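Local coordinates for Alpha/beta hydrolase fold-3 domain protein (PDB 5LK6), which probably hydrolyses carboxylic ester bonds, as a thermostable lipase or carboxylesterase with an alpha/beta hydrolase fold, at residues G14-P18 with I30-L34; S36-K40 with F279-I283; N99-C103 with L297-Y302. One frame throughout, in Å; residues are numbered along the deposited sequence.

From the N terminus, the chain passes through helix 5-12 and a loop, and contact 1 closes a short loop by setting 14-18 against helix 24-36. It is complete before contact 2 opens. Contact 2 joins the loop after that helix, 36-40, to 279-283, which leads into the C-terminal helix 285-302. The first two contacts touch, with Phe279 packing against Phe15, Phe31 and Leu34. Contact 3 opens at 99-103 within the long loop of contact 2 and closes after it at 297-302, so these two cross. It ties the end of helix 91-101 to the last helix. Its centre is about 31 Å from that of contact 1.

Contact 1: residues G14-P18 with I30-L34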
# COMPACT_ATOMS: atom_id res chain seq x y z
N GLY A 14 -19.98 17.10 -10.18
CA GLY A 14 -21.02 16.94 -9.14
C GLY A 14 -21.16 15.62 -8.37
O GLY A 14 -22.20 15.38 -7.70
N PHE A 15 -20.15 14.78 -8.43
CA PHE A 15 -20.09 13.58 -7.57
C PHE A 15 -19.98 14.01 -6.07
O PHE A 15 -18.98 14.62 -5.64
CB PHE A 15 -18.93 12.70 -8.02
CG PHE A 15 -18.74 11.44 -7.26
CD1 PHE A 15 -19.38 10.27 -7.68
CD2 PHE A 15 -17.82 11.38 -6.22
CE1 PHE A 15 -19.18 9.08 -7.01
CE2 PHE A 15 -17.59 10.19 -5.55
CZ PHE A 15 -18.27 9.04 -5.92
N ILE A 16 -21.05 13.73 -5.32
CA ILE A 16 -21.22 14.24 -3.98
C ILE A 16 -22.29 13.47 -3.22
O ILE A 16 -23.27 12.96 -3.79
CB ILE A 16 -21.58 15.77 -4.00
CG1 ILE A 16 -21.19 16.49 -2.65
CG2 ILE A 16 -23.05 15.99 -4.44
CD1 ILE A 16 -19.72 16.41 -2.14
N VAL A 17 -22.12 13.43 -1.92
CA VAL A 17 -23.22 13.07 -1.04
C VAL A 17 -23.53 14.34 -0.25
O VAL A 17 -22.69 14.78 0.55
CB VAL A 17 -22.85 11.91 -0.12
CG1 VAL A 17 -24.05 11.55 0.72
CG2 VAL A 17 -22.39 10.71 -0.93
N PRO A 18 -24.73 14.93 -0.47
CA PRO A 18 -25.08 16.27 0.11
C PRO A 18 -25.44 16.25 1.59
O PRO A 18 -26.50 16.72 1.95
CB PRO A 18 -26.27 16.72 -0.73
CG PRO A 18 -26.93 15.42 -1.16
CD PRO A 18 -25.84 14.38 -1.30
N ILE A 30 -28.91 8.47 -1.70
CA ILE A 30 -27.83 8.90 -2.61
C ILE A 30 -26.53 8.07 -2.40
O ILE A 30 -25.90 7.67 -3.39
CB ILE A 30 -27.56 10.41 -2.51
CG1 ILE A 30 -28.75 11.16 -3.09
CG2 ILE A 30 -26.27 10.79 -3.26
CD1 ILE A 30 -28.72 12.65 -2.82
N PHE A 31 -26.16 7.76 -1.14
CA PHE A 31 -24.95 6.98 -0.93
C PHE A 31 -25.14 5.52 -1.40
O PHE A 31 -24.22 4.97 -2.00
CB PHE A 31 -24.45 7.06 0.50
CG PHE A 31 -23.31 6.15 0.78
CD1 PHE A 31 -22.01 6.53 0.45
CD2 PHE A 31 -23.54 4.87 1.27
CE1 PHE A 31 -20.95 5.67 0.63
CE2 PHE A 31 -22.50 3.99 1.44
CZ PHE A 31 -21.20 4.40 1.13
N ARG A 32 -26.29 4.90 -1.07
CA ARG A 32 -26.70 3.59 -1.66
C ARG A 32 -26.52 3.53 -3.16
O ARG A 32 -25.98 2.54 -3.62
CB ARG A 32 -28.18 3.23 -1.40
CG ARG A 32 -28.50 2.30 -0.26
CD ARG A 32 -29.73 1.43 -0.53
NE ARG A 32 -30.04 0.64 0.68
CZ ARG A 32 -30.43 -0.66 0.75
NH1 ARG A 32 -30.59 -1.44 -0.34
NH2 ARG A 32 -30.67 -1.17 1.97
N GLN A 33 -26.99 4.55 -3.90
CA GLN A 33 -26.89 4.58 -5.36
C GLN A 33 -25.46 4.65 -5.81
O GLN A 33 -25.08 3.92 -6.71
CB GLN A 33 -27.56 5.79 -5.98
CG GLN A 33 -29.03 5.66 -6.29
CD GLN A 33 -29.85 7.01 -6.27
OE1 GLN A 33 -29.31 8.16 -6.22
NE2 GLN A 33 -31.17 6.84 -6.27
N LEU A 34 -24.67 5.57 -5.24
CA LEU A 34 -23.26 5.70 -5.62
C LEU A 34 -22.42 4.42 -5.38
O LEU A 34 -21.55 4.10 -6.18
CB LEU A 34 -22.60 6.88 -4.92
CG LEU A 34 -23.14 8.26 -5.34
CD1 LEU A 34 -22.39 9.33 -4.56
CD2 LEU A 34 -23.08 8.51 -6.85
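This is an apolar contact between a loop and a helix in the N-terminal part of the chain. The loop 14-18 follows helix 5-12 and packs against helix 24-36. Leu34 is central to it and splits its two methyls between partners. Its CD2 meets the ring of Phe15 at CE1, 3.9 Å away, in an oblique approach. Its CD1 sits 3.9 Å from Val17 CG2, as the two side chains pass in opposite directions. Val17 CG2 lies beside its own backbone N (chi1 -178° for CG1), and from there it also reaches the edge of the Phe31 ring, 4.4 Å from CD1. One turn earlier on the helix, Ile30 extends CD1 to ring carbons CG and CD of Pro18, with CD at 3.7 Å. Ile30 CG2 lies 3.7 Å from the carbonyl O of Ile16. Beyond the two segments, Phe15 meets Phe279 edge-to-face, and Leu34 packs on the same ring. The arrangement is consistent with the N-terminal cap region of related esterases of this family. Between these two segments no hydrogen bond forms; the contact rests on apolar side chains.

Contact 2: residues S36-K40 with F279-I283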
# COMPACT_ATOMS: atom_id res chain seq x y z
N SER A 36 -23.69 1.21 -4.94
CA SER A 36 -24.27 0.13 -5.80
C SER A 36 -23.79 0.12 -7.24
O SER A 36 -23.90 -0.88 -7.89
CB SER A 36 -25.80 0.23 -5.87
OG SER A 36 -26.27 0.01 -4.55
N ALA A 37 -23.31 1.24 -7.76
CA ALA A 37 -22.69 1.25 -9.08
C ALA A 37 -21.52 0.26 -9.24
O ALA A 37 -21.16 -0.07 -10.33
CB ALA A 37 -22.20 2.67 -9.42
N ALA A 38 -20.89 -0.15 -8.17
CA ALA A 38 -19.83 -1.16 -8.26
C ALA A 38 -20.41 -2.55 -8.60
O ALA A 38 -21.42 -2.93 -8.08
CB ALA A 38 -18.97 -1.19 -6.98
N PRO A 39 -19.76 -3.31 -9.48
CA PRO A 39 -20.13 -4.71 -9.61
C PRO A 39 -19.85 -5.54 -8.33
O PRO A 39 -19.04 -5.18 -7.47
CB PRO A 39 -19.21 -5.18 -10.73
CG PRO A 39 -17.94 -4.38 -10.49
CD PRO A 39 -18.55 -3.01 -10.30
N LYS A 40 -20.53 -6.67 -8.26
CA LYS A 40 -20.40 -7.63 -7.17
C LYS A 40 -19.64 -8.87 -7.64
O LYS A 40 -20.21 -9.69 -8.32
CB LYS A 40 -21.81 -8.05 -6.75
CG LYS A 40 -22.62 -6.90 -6.20
CD LYS A 40 -23.98 -7.32 -5.74
CE LYS A 40 -24.74 -6.10 -5.26
NZ LYS A 40 -25.79 -6.55 -4.31
N PHE A 279 -15.61 3.47 -4.04
CA PHE A 279 -15.74 3.85 -5.44
C PHE A 279 -14.60 3.32 -6.25
O PHE A 279 -14.13 3.96 -7.22
CB PHE A 279 -15.88 5.36 -5.56
CG PHE A 279 -16.83 5.89 -4.58
CD1 PHE A 279 -18.12 5.49 -4.62
CD2 PHE A 279 -16.40 6.69 -3.51
CE1 PHE A 279 -19.02 5.93 -3.63
CE2 PHE A 279 -17.29 7.15 -2.54
CZ PHE A 279 -18.61 6.76 -2.60
N PHE A 280 -14.21 2.09 -5.91
CA PHE A 280 -13.10 1.43 -6.60
C PHE A 280 -13.23 1.31 -8.13
O PHE A 280 -12.22 1.33 -8.78
CB PHE A 280 -12.73 0.09 -5.96
CG PHE A 280 -13.80 -0.99 -6.08
CD1 PHE A 280 -13.91 -1.76 -7.23
CD2 PHE A 280 -14.65 -1.27 -5.01
CE1 PHE A 280 -14.88 -2.77 -7.32
CE2 PHE A 280 -15.61 -2.26 -5.08
CZ PHE A 280 -15.74 -3.00 -6.24
N PRO A 281 -14.45 1.22 -8.70
CA PRO A 281 -14.51 1.19 -10.17
C PRO A 281 -14.12 2.49 -10.85
O PRO A 281 -13.61 2.45 -11.94
CB PRO A 281 -15.98 0.86 -10.49
CG PRO A 281 -16.56 0.37 -9.23
CD PRO A 281 -15.80 1.06 -8.13
N LEU A 282 -14.38 3.61 -10.21
CA LEU A 282 -14.00 4.93 -10.73
C LEU A 282 -12.61 5.38 -10.28
O LEU A 282 -12.04 6.26 -10.85
CB LEU A 282 -15.01 5.96 -10.20
CG LEU A 282 -16.31 6.30 -10.94
CD1 LEU A 282 -16.72 5.23 -11.95
CD2 LEU A 282 -17.42 6.62 -9.93
N ILE A 283 -12.11 4.84 -9.18
CA ILE A 283 -10.87 5.30 -8.57
C ILE A 283 -10.02 4.04 -8.41
O ILE A 283 -10.12 3.35 -7.39
CB ILE A 283 -11.17 5.99 -7.20
CG1 ILE A 283 -12.07 7.19 -7.41
CG2 ILE A 283 -9.91 6.45 -6.52
CD1 ILE A 283 -12.39 7.99 -6.14
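Ala38, Phe280 and Pro281 carry this contact, with Pro39 at its margin. The methyl of Ala38 points at the 279-283 segment and meets both aromatic and proline carbons there. Its CB is 3.6 Å from Pro281 CG and 3.8 Å from Phe280 CZ. The approach to the aromatic ring is oblique. Phe280 CG stands between its backbone N and carbonyl carbon (chi1 66°), which brings the far end of the ring to 36-40. There CZ also comes within 4.1 Å of the carbonyl O of Pro39, which lies at the ring edge. The following proline packs on the same ring: Pro281 CD sits 3.4 Å above one face, offset toward the rim. Phe280 and Pro281 thus form a compact pair that receives the alanine methyl. Pro39 adds to the edge of this patch, its CD lying 4.1 Å from Pro281 CG as the two rings slide past each other. A helix-like turn shapes the second segment, with Ile283 N bonded to Phe279 O at 2.9 Å. No hydrogen bond joins the two segments. Ala38 also packs on Pro92 of helix 91-101, while Phe280 packs on Arg287 and Ile290 of helix 285-302. The contact is therefore a loop-to-loop junction in the alpha/beta hydrolase fold. It sets the link between helix 24-36 and strand 46-52 against the turn that enters the C-terminal helix, shortly after the probable histidine of a Ser-His-Asp triad.

Contact 3: residues N99-C103 with L297-Y302; sequences NACNC and LRRTFY. With SO4 (sulfate ion), chain F; SO4 (sulfate ion), chain H.
Ala100 O, near the end of helix 91-101, is gripped twice by Arg298. Arg298 NE gives Ala100 O its main bond, 3.0 Å at 142°, and Arg298 NH2 adds a weak one of 3.3 Å. NE lies above the carbonyl plane. The Arg298 chain is extended from CG to NE, and this carries the guanidinium across to Asn102, whose ND2 lies 3.1 Å above the centre of one face. The amide and guanidinium planes are 27° apart. At the guanidinium edge, Arg298 NH2 bonds O4 of the sulfate of chain F at 2.7 Å, while NH1 bonds both sulfates, probably from the crystallisation liquor. With the guanidinium gone, as in an alanine, Ala100 O would probably lose both donors and the two sulfates the charge that anchors them. Tyr302 OH donates to Asn102 O at 2.6 Å, tilted 28° from the carbonyl plane. The Cys101-Cys103 disulfide spans the helix end. Cys101 CB packs on Leu297 CD1 at 3.9 Å, and Cys103 CB meets the Phe301 ring obliquely. Arg298 also packs on Arg298 of the second subunit. The contact pins the end of helix 91-101 to helix 285-302, with Leu297 against strands 72-77 and 144-150 and Cys103 leading into strand 104-108.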
# COMPACT_ATOMS: atom_id res chain seq x y z
N ASN A 99 -13.09 -11.94 -1.66
CA ASN A 99 -12.35 -12.56 -2.74
C ASN A 99 -10.84 -12.21 -2.69
O ASN A 99 -10.05 -13.06 -3.02
CB ASN A 99 -13.04 -12.25 -4.08
CG ASN A 99 -12.11 -12.38 -5.25
OD1 ASN A 99 -11.27 -11.51 -5.51
ND2 ASN A 99 -12.24 -13.45 -5.96
N ALA A 100 -10.45 -11.04 -2.21
CA ALA A 100 -9.04 -10.71 -1.96
C ALA A 100 -8.39 -11.33 -0.72
O ALA A 100 -7.18 -11.52 -0.73
CB ALA A 100 -8.81 -9.19 -1.92
N CYS A 101 -9.14 -11.59 0.35
CA CYS A 101 -8.56 -12.11 1.58
C CYS A 101 -8.67 -13.66 1.70
O CYS A 101 -8.05 -14.26 2.60
CB CYS A 101 -9.20 -11.43 2.82
SG CYS A 101 -10.91 -11.94 3.18
N ASN A 102 -9.48 -14.28 0.84
CA ASN A 102 -9.84 -15.71 0.96
C ASN A 102 -10.23 -16.05 2.43
O ASN A 102 -9.82 -17.05 3.03
CB ASN A 102 -8.72 -16.62 0.39
CG ASN A 102 -8.67 -16.63 -1.15
OD1 ASN A 102 -9.66 -16.43 -1.89
ND2 ASN A 102 -7.48 -16.86 -1.64
N CYS A 103 -11.05 -15.17 2.99
CA CYS A 103 -11.45 -15.28 4.36
C CYS A 103 -12.95 -15.02 4.47
O CYS A 103 -13.61 -14.60 3.50
CB CYS A 103 -10.58 -14.35 5.25
SG CYS A 103 -11.01 -12.61 5.19
N LEU A 297 -4.15 -9.77 5.01
CA LEU A 297 -4.95 -10.75 5.77
C LEU A 297 -4.55 -12.21 5.41
O LEU A 297 -4.48 -13.06 6.30
CB LEU A 297 -6.48 -10.54 5.58
CG LEU A 297 -7.08 -9.36 6.35
CD1 LEU A 297 -8.46 -9.02 5.85
CD2 LEU A 297 -7.11 -9.65 7.83
N ARG A 298 -4.29 -12.49 4.13
CA ARG A 298 -3.80 -13.81 3.74
C ARG A 298 -2.53 -14.20 4.49
O ARG A 298 -2.44 -15.33 4.95
CB ARG A 298 -3.57 -13.92 2.25
CG ARG A 298 -4.85 -14.10 1.45
CD ARG A 298 -4.53 -14.43 0.02
NE ARG A 298 -5.58 -14.02 -0.90
CZ ARG A 298 -5.66 -14.36 -2.20
NH1 ARG A 298 -4.77 -15.18 -2.78
NH2 ARG A 298 -6.69 -13.92 -2.92
N ARG A 299 -1.58 -13.29 4.66
CA ARG A 299 -0.40 -13.61 5.42
C ARG A 299 -0.76 -13.90 6.88
O ARG A 299 -0.28 -14.90 7.41
CB ARG A 299 0.68 -12.54 5.38
CG ARG A 299 1.39 -12.41 4.02
CD ARG A 299 2.86 -12.00 4.20
NE ARG A 299 3.11 -11.17 5.39
CZ ARG A 299 2.84 -9.85 5.52
NH1 ARG A 299 2.25 -9.12 4.51
NH2 ARG A 299 3.17 -9.27 6.69
N THR A 300 -1.59 -13.09 7.53
CA THR A 300 -1.65 -13.23 8.96
C THR A 300 -2.59 -14.41 9.27
O THR A 300 -2.43 -15.02 10.30
CB THR A 300 -1.92 -11.91 9.76
OG1 THR A 300 -3.23 -11.91 10.34
CG2 THR A 300 -1.71 -10.66 8.92
N PHE A 301 -3.49 -14.80 8.37
CA PHE A 301 -4.32 -15.98 8.60
C PHE A 301 -3.69 -17.31 8.16
O PHE A 301 -3.82 -18.31 8.84
CB PHE A 301 -5.66 -15.86 7.88
CG PHE A 301 -6.64 -14.89 8.52
CD1 PHE A 301 -6.80 -14.82 9.92
CD2 PHE A 301 -7.47 -14.10 7.70
CE1 PHE A 301 -7.75 -13.96 10.48
CE2 PHE A 301 -8.38 -13.24 8.24
CZ PHE A 301 -8.53 -13.18 9.64
N TYR A 302 -3.00 -17.33 7.03
CA TYR A 302 -2.44 -18.57 6.47
C TYR A 302 -0.87 -18.62 6.35
O TYR A 302 -0.38 -19.22 5.45
CB TYR A 302 -3.15 -18.81 5.12
CG TYR A 302 -4.66 -18.49 5.14
CD1 TYR A 302 -5.52 -19.10 6.06
CD2 TYR A 302 -5.24 -17.58 4.22
CE1 TYR A 302 -6.90 -18.83 6.08
CE2 TYR A 302 -6.63 -17.30 4.26
CZ TYR A 302 -7.45 -17.93 5.20
OH TYR A 302 -8.80 -17.72 5.28
S SO4 F . -5.55 -15.30 -6.26
O1 SO4 F . -6.80 -15.81 -6.87
O2 SO4 F . -4.97 -16.46 -5.42
O3 SO4 F . -4.67 -14.76 -7.33
O4 SO4 F . -5.81 -14.08 -5.48
S SO4 H . -1.57 -17.14 -1.94
O1 SO4 H . -0.78 -18.06 -2.82
O2 SO4 H . -3.00 -17.45 -2.24
O3 SO4 H . -1.30 -15.78 -2.39
O4 SO4 H . -1.22 -17.07 -0.48